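Local coordinates for protein phosphomethylpyrimidine kinase (Pyrococcus furiosus, PDB 2PB9) that probably makes the pyrimidine diphosphate precursor of thiamine and joins it to thiazole phosphate, the chain here being its C-terminal ThiN domain, which belongs to a thiamine-phosphate synthase family, at residues V25-E30 with I96-S101; F35-P40 with R174-V179; G116-F121 with I150-D155. All coordinates share one frame; numbering follows the deposited sequence.

Contact 1: V25-E30 with I96-S101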
loop_
_atom_site.group_PDB
_atom_site.type_symbol
_atom_site.label_atom_id
_atom_site.label_comp_id
_atom_site.label_asym_id
_atom_site.label_seq_id
_atom_site.Cartn_x
_atom_site.Cartn_y
_atom_site.Cartn_z
ATOM N N VAL A 25 2.368 19.833 -20.493
ATOM C CA VAL A 25 3.270 18.770 -20.085
ATOM C C VAL A 25 3.138 18.398 -18.605
ATOM O O VAL A 25 3.104 17.215 -18.263
ATOM C CB VAL A 25 4.736 19.152 -20.381
ATOM C CG1 VAL A 25 5.622 17.914 -20.327
ATOM C CG2 VAL A 25 4.825 19.821 -21.743
ATOM N N ARG A 26 3.052 19.393 -17.728
ATOM C CA ARG A 26 2.950 19.101 -16.303
ATOM C C ARG A 26 1.716 18.294 -15.944
ATOM O O ARG A 26 1.687 17.651 -14.893
ATOM C CB ARG A 26 2.957 20.390 -15.477
ATOM C CG ARG A 26 1.716 21.252 -15.635
ATOM C CD ARG A 26 1.852 22.562 -14.851
ATOM N NE ARG A 26 1.536 22.425 -13.427
ATOM C CZ ARG A 26 0.397 22.838 -12.873
ATOM N NH1 ARG A 26 -0.537 23.416 -13.623
ATOM N NH2 ARG A 26 0.193 22.677 -11.569
ATOM N N LEU A 27 0.707 18.321 -16.816
ATOM C CA LEU A 27 -0.547 17.612 -16.565
ATOM C C LEU A 27 -0.618 16.170 -17.073
ATOM O O LEU A 27 -1.575 15.459 -16.786
ATOM C CB LEU A 27 -1.720 18.405 -17.158
ATOM C CG LEU A 27 -1.979 19.824 -16.634
ATOM C CD1 LEU A 27 -3.254 20.392 -17.257
ATOM C CD2 LEU A 27 -2.106 19.795 -15.116
ATOM N N ILE A 28 0.387 15.735 -17.818
ATOM C CA ILE A 28 0.397 14.390 -18.374
ATOM C C ILE A 28 0.982 13.344 -17.429
ATOM O O ILE A 28 2.120 13.477 -16.987
ATOM C CB ILE A 28 1.222 14.358 -19.694
ATOM C CG1 ILE A 28 0.615 15.319 -20.717
ATOM C CG2 ILE A 28 1.269 12.941 -20.260
ATOM C CD1 ILE A 28 -0.668 14.852 -21.311
ATOM N N PRO A 29 0.212 12.291 -17.101
ATOM C CA PRO A 29 0.739 11.253 -16.207
ATOM C C PRO A 29 1.727 10.349 -16.959
ATOM O O PRO A 29 2.006 10.572 -18.143
ATOM C CB PRO A 29 -0.515 10.500 -15.769
ATOM C CG PRO A 29 -1.420 10.627 -16.955
ATOM C CD PRO A 29 -1.223 12.070 -17.373
ATOM N N GLU A 30 2.243 9.329 -16.276
ATOM C CA GLU A 30 3.198 8.412 -16.880
ATOM C C GLU A 30 2.550 7.404 -17.815
ATOM O O GLU A 30 3.165 6.979 -18.797
ATOM C CB GLU A 30 3.985 7.669 -15.797
ATOM C CG GLU A 30 5.026 8.527 -15.113
ATOM C CD GLU A 30 6.073 9.044 -16.089
ATOM O OE1 GLU A 30 7.184 8.465 -16.142
ATOM O OE2 GLU A 30 5.774 10.028 -16.813
ATOM N N ILE A 96 -11.309 13.430 -19.752
ATOM C CA ILE A 96 -9.868 13.385 -19.962
ATOM C C ILE A 96 -9.170 13.097 -18.638
ATOM O O ILE A 96 -9.589 13.581 -17.582
ATOM C CB ILE A 96 -9.332 14.717 -20.543
ATOM C CG1 ILE A 96 -7.858 14.571 -20.895
ATOM C CG2 ILE A 96 -9.489 15.847 -19.535
ATOM C CD1 ILE A 96 -7.296 15.773 -21.609
ATOM N N ASN A 97 -8.124 12.286 -18.674
ATOM C CA ASN A 97 -7.426 12.006 -17.436
ATOM C C ASN A 97 -6.069 12.696 -17.434
ATOM O O ASN A 97 -5.298 12.605 -18.398
ATOM C CB ASN A 97 -7.265 10.491 -17.197
ATOM C CG ASN A 97 -6.375 9.808 -18.228
ATOM O OD1 ASN A 97 -6.823 9.464 -19.323
ATOM N ND2 ASN A 97 -5.107 9.606 -17.879
ATOM N N ILE A 98 -5.799 13.414 -16.352
ATOM C CA ILE A 98 -4.537 14.105 -16.220
ATOM C C ILE A 98 -3.843 13.693 -14.940
ATOM O O ILE A 98 -4.452 13.117 -14.041
ATOM C CB ILE A 98 -4.731 15.622 -16.224
ATOM C CG1 ILE A 98 -5.717 16.028 -15.131
ATOM C CG2 ILE A 98 -5.245 16.067 -17.582
ATOM C CD1 ILE A 98 -5.896 17.543 -15.006
ATOM N N ARG A 99 -2.552 13.996 -14.887
ATOM C CA ARG A 99 -1.695 13.691 -13.752
ATOM C C ARG A 99 -2.220 14.252 -12.426
ATOM O O ARG A 99 -2.854 15.309 -12.396
ATOM C CB ARG A 99 -0.297 14.256 -14.024
ATOM C CG ARG A 99 0.793 13.689 -13.152
ATOM C CD ARG A 99 2.134 14.110 -13.676
ATOM N NE ARG A 99 2.331 15.551 -13.545
ATOM C CZ ARG A 99 2.681 16.162 -12.416
ATOM N NH1 ARG A 99 2.884 15.460 -11.305
ATOM N NH2 ARG A 99 2.823 17.480 -12.396
ATOM N N TYR A 100 -1.952 13.535 -11.335
ATOM C CA TYR A 100 -2.357 13.984 -10.007
ATOM C C TYR A 100 -1.118 14.398 -9.208
ATOM O O TYR A 100 -0.038 13.834 -9.374
ATOM C CB TYR A 100 -3.084 12.870 -9.230
ATOM C CG TYR A 100 -3.345 13.216 -7.764
ATOM C CD1 TYR A 100 -4.530 13.847 -7.367
ATOM C CD2 TYR A 100 -2.363 12.996 -6.788
ATOM C CE1 TYR A 100 -4.728 14.262 -6.042
ATOM C CE2 TYR A 100 -2.545 13.408 -5.466
ATOM C CZ TYR A 100 -3.727 14.044 -5.099
ATOM O OH TYR A 100 -3.889 14.501 -3.798
ATOM N N SER A 101 -1.291 15.393 -8.347
ATOM C CA SER A 101 -0.226 15.878 -7.467
ATOM C C SER A 101 -0.843 16.950 -6.574
ATOM O O SER A 101 -1.865 17.545 -6.934
ATOM C CB SER A 101 0.956 16.452 -8.266
ATOM O OG SER A 101 0.701 17.766 -8.719
#
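Arg99 grips the carbonyl oxygen of Arg26 side-on with two nitrogens, NE to Arg26 O at 2.6 Å and NH2 to the same oxygen at 2.7 Å. The acceptor lies close to the guanidinium plane, and the NH2 bond arrives on a lone pair of the carbonyl. With CG anti to the backbone N (chi1 -163°) and the chain bent at chi3, the side chain runs back past Pro29 and Ile28 to Arg26, CD passing 3.4 Å from Ile28 O. The backbone adds a nearly straight bond, Arg99 N to Leu27 O. The type I turn from Val25 to Ile28 presents both carbonyls to the one arginine. Around these bonds Pro29 lays its ring against the backbone of Ile98 and Arg99, with CD 3.4 Å from Arg99 N, while its CG meets Asn97 ND2 at 3.9 Å. Leu27 and Ile98 make an apolar touch through their CB atoms. Lys59 donates to the carbonyls of Val25 and Ile28, fastening the turn from elsewhere in the chain. The contact thus pins the loop between helix 5-21 and strand 35-38 to strand 94-98 and the residues that follow it, with helices 102-114 and 176-185 packing on Leu27 and strand 168-173 bordering Pro29.

Contact 2: F35-P40 with R174-V179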
loop_
_atom_site.group_PDB
_atom_site.type_symbol
_atom_site.label_atom_id
_atom_site.label_comp_id
_atom_site.label_asym_id
_atom_site.label_seq_id
_atom_site.Cartn_x
_atom_site.Cartn_y
_atom_site.Cartn_z
ATOM N N PHE A 35 -8.134 11.285 -24.204
ATOM C CA PHE A 35 -9.226 12.240 -24.259
ATOM C C PHE A 35 -10.326 11.522 -25.042
ATOM O O PHE A 35 -10.107 11.089 -26.180
ATOM C CB PHE A 35 -8.715 13.488 -24.991
ATOM C CG PHE A 35 -9.577 14.705 -24.832
ATOM C CD1 PHE A 35 -9.148 15.931 -25.345
ATOM C CD2 PHE A 35 -10.823 14.636 -24.215
ATOM C CE1 PHE A 35 -9.949 17.075 -25.253
ATOM C CE2 PHE A 35 -11.636 15.772 -24.115
ATOM C CZ PHE A 35 -11.195 16.994 -24.638
ATOM N N VAL A 36 -11.499 11.369 -24.434
ATOM C CA VAL A 36 -12.577 10.659 -25.114
ATOM C C VAL A 36 -13.866 11.422 -25.325
ATOM O O VAL A 36 -14.139 12.431 -24.670
ATOM C CB VAL A 36 -12.952 9.331 -24.394
ATOM C CG1 VAL A 36 -11.738 8.453 -24.275
ATOM C CG2 VAL A 36 -13.570 9.618 -23.023
ATOM N N TYR A 37 -14.653 10.910 -26.262
ATOM C CA TYR A 37 -15.945 11.474 -26.602
ATOM C C TYR A 37 -16.808 10.298 -27.043
ATOM O O TYR A 37 -16.569 9.674 -28.077
ATOM C CB TYR A 37 -15.797 12.496 -27.717
ATOM C CG TYR A 37 -17.024 13.349 -27.937
ATOM C CD1 TYR A 37 -18.071 13.364 -27.010
ATOM C CD2 TYR A 37 -17.130 14.164 -29.069
ATOM C CE1 TYR A 37 -19.191 14.163 -27.205
ATOM C CE2 TYR A 37 -18.240 14.969 -29.272
ATOM C CZ TYR A 37 -19.263 14.962 -28.339
ATOM O OH TYR A 37 -20.349 15.767 -28.550
ATOM N N SER A 38 -17.807 9.998 -26.227
ATOM C CA SER A 38 -18.695 8.878 -26.464
ATOM C C SER A 38 -19.881 9.174 -27.365
ATOM O O SER A 38 -20.203 10.330 -27.641
ATOM C CB SER A 38 -19.208 8.364 -25.116
ATOM O OG SER A 38 -20.250 7.434 -25.290
ATOM N N LEU A 39 -20.511 8.101 -27.838
ATOM C CA LEU A 39 -21.714 8.218 -28.649
ATOM C C LEU A 39 -22.778 8.419 -27.590
ATOM O O LEU A 39 -22.600 8.021 -26.439
ATOM C CB LEU A 39 -22.016 6.922 -29.411
ATOM C CG LEU A 39 -21.241 6.585 -30.686
ATOM C CD1 LEU A 39 -21.489 5.141 -31.053
ATOM C CD2 LEU A 39 -21.664 7.515 -31.808
ATOM N N PRO A 40 -23.866 9.046 -27.987
ATOM C CA PRO A 40 -24.978 9.278 -27.062
ATOM C C PRO A 40 -25.753 7.995 -26.737
ATOM O O PRO A 40 -25.679 7.044 -27.518
ATOM C CB PRO A 40 -25.929 10.177 -27.860
ATOM C CG PRO A 40 -25.711 9.790 -29.269
ATOM C CD PRO A 40 -24.282 9.331 -29.355
ATOM N N ARG A 174 -19.514 17.877 -21.402
ATOM C CA ARG A 174 -20.543 17.330 -22.263
ATOM C C ARG A 174 -20.004 17.093 -23.670
ATOM O O ARG A 174 -20.578 16.329 -24.440
ATOM C CB ARG A 174 -21.742 18.267 -22.278
ATOM C CG ARG A 174 -22.274 18.542 -20.887
ATOM C CD ARG A 174 -23.501 19.408 -20.939
ATOM N NE ARG A 174 -23.263 20.646 -21.669
ATOM C CZ ARG A 174 -24.233 21.468 -22.059
ATOM N NH1 ARG A 174 -25.497 21.171 -21.782
ATOM N NH2 ARG A 174 -23.946 22.578 -22.734
ATOM N N ASN A 175 -18.898 17.748 -23.998
ATOM C CA ASN A 175 -18.252 17.583 -25.298
ATOM C C ASN A 175 -16.778 17.933 -25.091
ATOM O O ASN A 175 -16.416 18.506 -24.063
ATOM C CB ASN A 175 -18.888 18.510 -26.344
ATOM C CG ASN A 175 -18.803 19.981 -25.957
ATOM O OD1 ASN A 175 -17.716 20.556 -25.874
ATOM N ND2 ASN A 175 -19.952 20.594 -25.713
ATOM N N PRO A 176 -15.906 17.577 -26.047
ATOM C CA PRO A 176 -14.484 17.892 -25.893
ATOM C C PRO A 176 -14.118 19.361 -25.710
ATOM O O PRO A 176 -13.159 19.666 -25.009
ATOM C CB PRO A 176 -13.840 17.263 -27.138
ATOM C CG PRO A 176 -14.981 16.991 -28.062
ATOM C CD PRO A 176 -16.104 16.627 -27.147
ATOM N N ARG A 177 -14.874 20.269 -26.318
ATOM C CA ARG A 177 -14.577 21.691 -26.184
ATOM C C ARG A 177 -14.707 22.127 -24.734
ATOM O O ARG A 177 -13.863 22.851 -24.222
ATOM C CB ARG A 177 -15.506 22.526 -27.065
ATOM N N GLU A 178 -15.762 21.683 -24.065
ATOM C CA GLU A 178 -15.965 22.057 -22.672
ATOM C C GLU A 178 -14.886 21.473 -21.776
ATOM O O GLU A 178 -14.415 22.126 -20.837
ATOM C CB GLU A 178 -17.344 21.606 -22.208
ATOM C CG GLU A 178 -18.435 22.531 -22.700
ATOM C CD GLU A 178 -19.823 22.045 -22.353
ATOM O OE1 GLU A 178 -20.006 21.524 -21.220
ATOM O OE2 GLU A 178 -20.727 22.198 -23.214
ATOM N N VAL A 179 -14.493 20.241 -22.072
ATOM C CA VAL A 179 -13.459 19.594 -21.294
ATOM C C VAL A 179 -12.206 20.443 -21.461
ATOM O O VAL A 179 -11.630 20.934 -20.484
ATOM C CB VAL A 179 -13.200 18.148 -21.791
ATOM C CG1 VAL A 179 -11.977 17.563 -21.095
ATOM C CG2 VAL A 179 -14.428 17.267 -21.520
#
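Pro176 sets its ring across that of Tyr37 in a CH-pi contact, CD lying 3.4 Å from the ring centroid and almost over its centre, 15° off the normal. The two side chains cross at about a right angle, and CG of the proline leans toward CD2 and CE2 of the tyrosine. Farther out on the same ring, Tyr37 OH reaches Asn175 CB at 3.8 Å. Apolar packing is carried by Phe35, whose CG stands anti to the backbone N (chi1 -165°), directing the ring to the helix start: CZ meets Pro176 CB at 3.6 Å and CE2 meets Val179 CG1 at 3.5 Å. A carbonyl joins these apolar pairs: at the edge of the ring, in its plane, sits Pro176 O, 3.3 Å from Phe35 CZ. No hydrogen bond joins the segments; the polar bonds instead organise the helix end. Asn175 is the N-cap, its OD1 accepting from Glu178 N at 2.9 Å, and Arg174 NH2 forms a salt bridge with Glu178 OE2, met on the syn side of the carboxylate. Through the two rings the first turn of helix 176-185 lies against strand 35-38, beside Ser94 and Ile96 of neighbouring strand 94-98, while Ala15 of helix 5-21 touches both Phe35 and Pro176.

Contact 3: G116-F121 with I150-D155; sequences GFKVSF and IKERPD
The backbone bond from Asp155 N to Lys118 O joins two neighbouring parallel strands at one border of the mixed sheet, where 118-121 is the outermost strand within the chain. It spans 2.9 Å from Asp155 N to Lys118 O, with a bent angle of 130° at the hydrogen. Beside this bond Pro154 CB packs on Ser120 CB at 3.7 Å, and Ile150 CD1 reaches Lys118 CB at 3.6 Å. Ser120 turns its hydroxyl to the carbonyl of Ala146, in helix 138-149. The connection from strand 118-121 through helices 129-133 and 138-149 to strand 154-159 is a beta-alpha-beta crossover, and residues 150-153 lead from its last helix back to the sheet. Over this return the Lys118 chain, bent at chi2, chi3 and chi4, crosses Glu152 at a slant, CG and CD against its CB; its NZ forms a salt bridge with Glu152 OE1 at 3.3 Å, on the anti side of the carboxylate. A methionine in place of Lys118 would probably leave the Glu152 carboxylate without its charged mate and let it turn more freely. Asp155 OD2 lies by Phe117 CB, while Asp155 OD1 is held by Arg153 NH2 at 2.6 Å in a salt bridge met on the syn side.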
loop_
_atom_site.group_PDB
_atom_site.type_symbol
_atom_site.label_atom_id
_atom_site.label_comp_id
_atom_site.label_asym_id
_atom_site.label_seq_id
_atom_site.Cartn_x
_atom_site.Cartn_y
_atom_site.Cartn_z
ATOM N N GLY A 116 -16.854 28.069 -9.568
ATOM C CA GLY A 116 -17.963 27.339 -8.979
ATOM C C GLY A 116 -18.434 26.030 -9.585
ATOM O O GLY A 116 -19.408 26.010 -10.339
ATOM N N PHE A 117 -17.746 24.936 -9.264
ATOM C CA PHE A 117 -18.141 23.615 -9.736
ATOM C C PHE A 117 -17.577 22.505 -8.851
ATOM O O PHE A 117 -16.482 22.619 -8.302
ATOM C CB PHE A 117 -17.779 23.399 -11.218
ATOM C CG PHE A 117 -16.348 23.680 -11.561
ATOM C CD1 PHE A 117 -15.329 22.852 -11.109
ATOM C CD2 PHE A 117 -16.026 24.762 -12.380
ATOM C CE1 PHE A 117 -14.004 23.099 -11.469
ATOM C CE2 PHE A 117 -14.708 25.019 -12.745
ATOM C CZ PHE A 117 -13.694 24.186 -12.291
ATOM N N LYS A 118 -18.352 21.434 -8.721
ATOM C CA LYS A 118 -18.014 20.307 -7.864
ATOM C C LYS A 118 -16.899 19.343 -8.255
ATOM O O LYS A 118 -16.640 19.076 -9.421
ATOM C CB LYS A 118 -19.282 19.498 -7.575
ATOM C CG LYS A 118 -20.246 20.142 -6.578
ATOM C CD LYS A 118 -20.815 21.472 -7.069
ATOM C CE LYS A 118 -20.183 22.639 -6.331
ATOM N NZ LYS A 118 -20.406 22.509 -4.862
ATOM N N VAL A 119 -16.258 18.812 -7.225
ATOM C CA VAL A 119 -15.172 17.859 -7.356
ATOM C C VAL A 119 -15.392 16.781 -6.301
ATOM O O VAL A 119 -15.534 17.081 -5.130
ATOM C CB VAL A 119 -13.793 18.549 -7.126
ATOM C CG1 VAL A 119 -13.980 19.822 -6.325
ATOM C CG2 VAL A 119 -12.842 17.616 -6.381
ATOM N N SER A 120 -15.457 15.527 -6.724
ATOM C CA SER A 120 -15.640 14.441 -5.778
ATOM C C SER A 120 -14.470 13.488 -5.962
ATOM O O SER A 120 -13.544 13.771 -6.727
ATOM C CB SER A 120 -16.964 13.731 -6.028
ATOM O OG SER A 120 -17.316 12.915 -4.920
ATOM N N PHE A 121 -14.496 12.360 -5.269
ATOM C CA PHE A 121 -13.393 11.417 -5.381
ATOM C C PHE A 121 -13.836 10.069 -4.882
ATOM O O PHE A 121 -14.961 9.901 -4.414
ATOM C CB PHE A 121 -12.207 11.888 -4.524
ATOM C CG PHE A 121 -12.493 11.881 -3.040
ATOM C CD1 PHE A 121 -12.423 10.695 -2.302
ATOM C CD2 PHE A 121 -12.897 13.049 -2.387
ATOM C CE1 PHE A 121 -12.756 10.666 -0.935
ATOM C CE2 PHE A 121 -13.234 13.034 -1.018
ATOM C CZ PHE A 121 -13.164 11.838 -0.293
ATOM N N ILE A 150 -21.142 13.308 -3.272
ATOM C CA ILE A 150 -21.729 14.640 -3.169
ATOM C C ILE A 150 -23.156 14.666 -3.697
ATOM O O ILE A 150 -23.632 13.686 -4.265
ATOM C CB ILE A 150 -20.908 15.674 -3.958
ATOM C CG1 ILE A 150 -20.813 15.259 -5.429
ATOM C CG2 ILE A 150 -19.529 15.798 -3.351
ATOM C CD1 ILE A 150 -20.006 16.208 -6.275
ATOM N N LYS A 151 -23.838 15.793 -3.516
ATOM C CA LYS A 151 -25.215 15.910 -3.984
ATOM C C LYS A 151 -25.263 16.420 -5.422
ATOM O O LYS A 151 -26.111 16.007 -6.208
ATOM C CB LYS A 151 -26.007 16.838 -3.066
ATOM N N GLU A 152 -24.347 17.310 -5.771
ATOM C CA GLU A 152 -24.330 17.852 -7.122
ATOM C C GLU A 152 -23.559 16.936 -8.073
ATOM O O GLU A 152 -23.149 15.832 -7.704
ATOM C CB GLU A 152 -23.691 19.247 -7.129
ATOM C CG GLU A 152 -24.155 20.163 -6.005
ATOM C CD GLU A 152 -23.611 19.738 -4.649
ATOM O OE1 GLU A 152 -22.409 19.967 -4.386
ATOM O OE2 GLU A 152 -24.382 19.164 -3.849
ATOM N N ARG A 153 -23.375 17.405 -9.302
ATOM C CA ARG A 153 -22.637 16.652 -10.305
ATOM C C ARG A 153 -21.163 17.043 -10.255
ATOM O O ARG A 153 -20.803 18.213 -10.400
ATOM C CB ARG A 153 -23.179 16.931 -11.708
ATOM C CG ARG A 153 -22.433 16.185 -12.807
ATOM C CD ARG A 153 -22.886 16.610 -14.197
ATOM N NE ARG A 153 -22.648 18.026 -14.429
ATOM C CZ ARG A 153 -21.443 18.583 -14.406
ATOM N NH1 ARG A 153 -20.369 17.839 -14.165
ATOM N NH2 ARG A 153 -21.310 19.887 -14.610
ATOM N N PRO A 154 -20.287 16.062 -10.033
ATOM C CA PRO A 154 -18.867 16.400 -9.982
ATOM C C PRO A 154 -18.207 16.450 -11.358
ATOM O O PRO A 154 -18.139 15.450 -12.066
ATOM C CB PRO A 154 -18.291 15.307 -9.087
ATOM C CG PRO A 154 -19.152 14.137 -9.396
ATOM C CD PRO A 154 -20.538 14.731 -9.454
ATOM N N ASP A 155 -17.735 17.632 -11.730
ATOM C CA ASP A 155 -17.053 17.822 -13.005
ATOM C C ASP A 155 -15.686 17.163 -12.914
ATOM O O ASP A 155 -15.121 16.738 -13.921
ATOM C CB ASP A 155 -16.867 19.313 -13.284
ATOM C CG ASP A 155 -18.180 20.040 -13.412
ATOM O OD1 ASP A 155 -18.717 20.069 -14.541
ATOM O OD2 ASP A 155 -18.679 20.562 -12.383
#

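In the fold
From the N terminus, the loop after helix 5-21 enters contact 1, which closes when strand 94-98 arrives 66 residues on. Before that, the chain has opened contact 2 at strand 35-38, completed only at helix 176-185, so these two cross. Contact 3 follows contact 1 in series and nests inside the long loop of contact 2, joining strand 118-121 to strand 154-159. All three reach the same mixed sheet. Contacts 1 and 2 touch, Ile96 of strand 94-98 packing on Phe35 of neighbouring strand 35-38 and, with CG2 3.4 Å from Val179 CG1, on helix 176-185; contact 3 lies toward the sheet's 118-121 border, its centre about 20 Å from that of contact 1 and about 18 Å from that of contact 2.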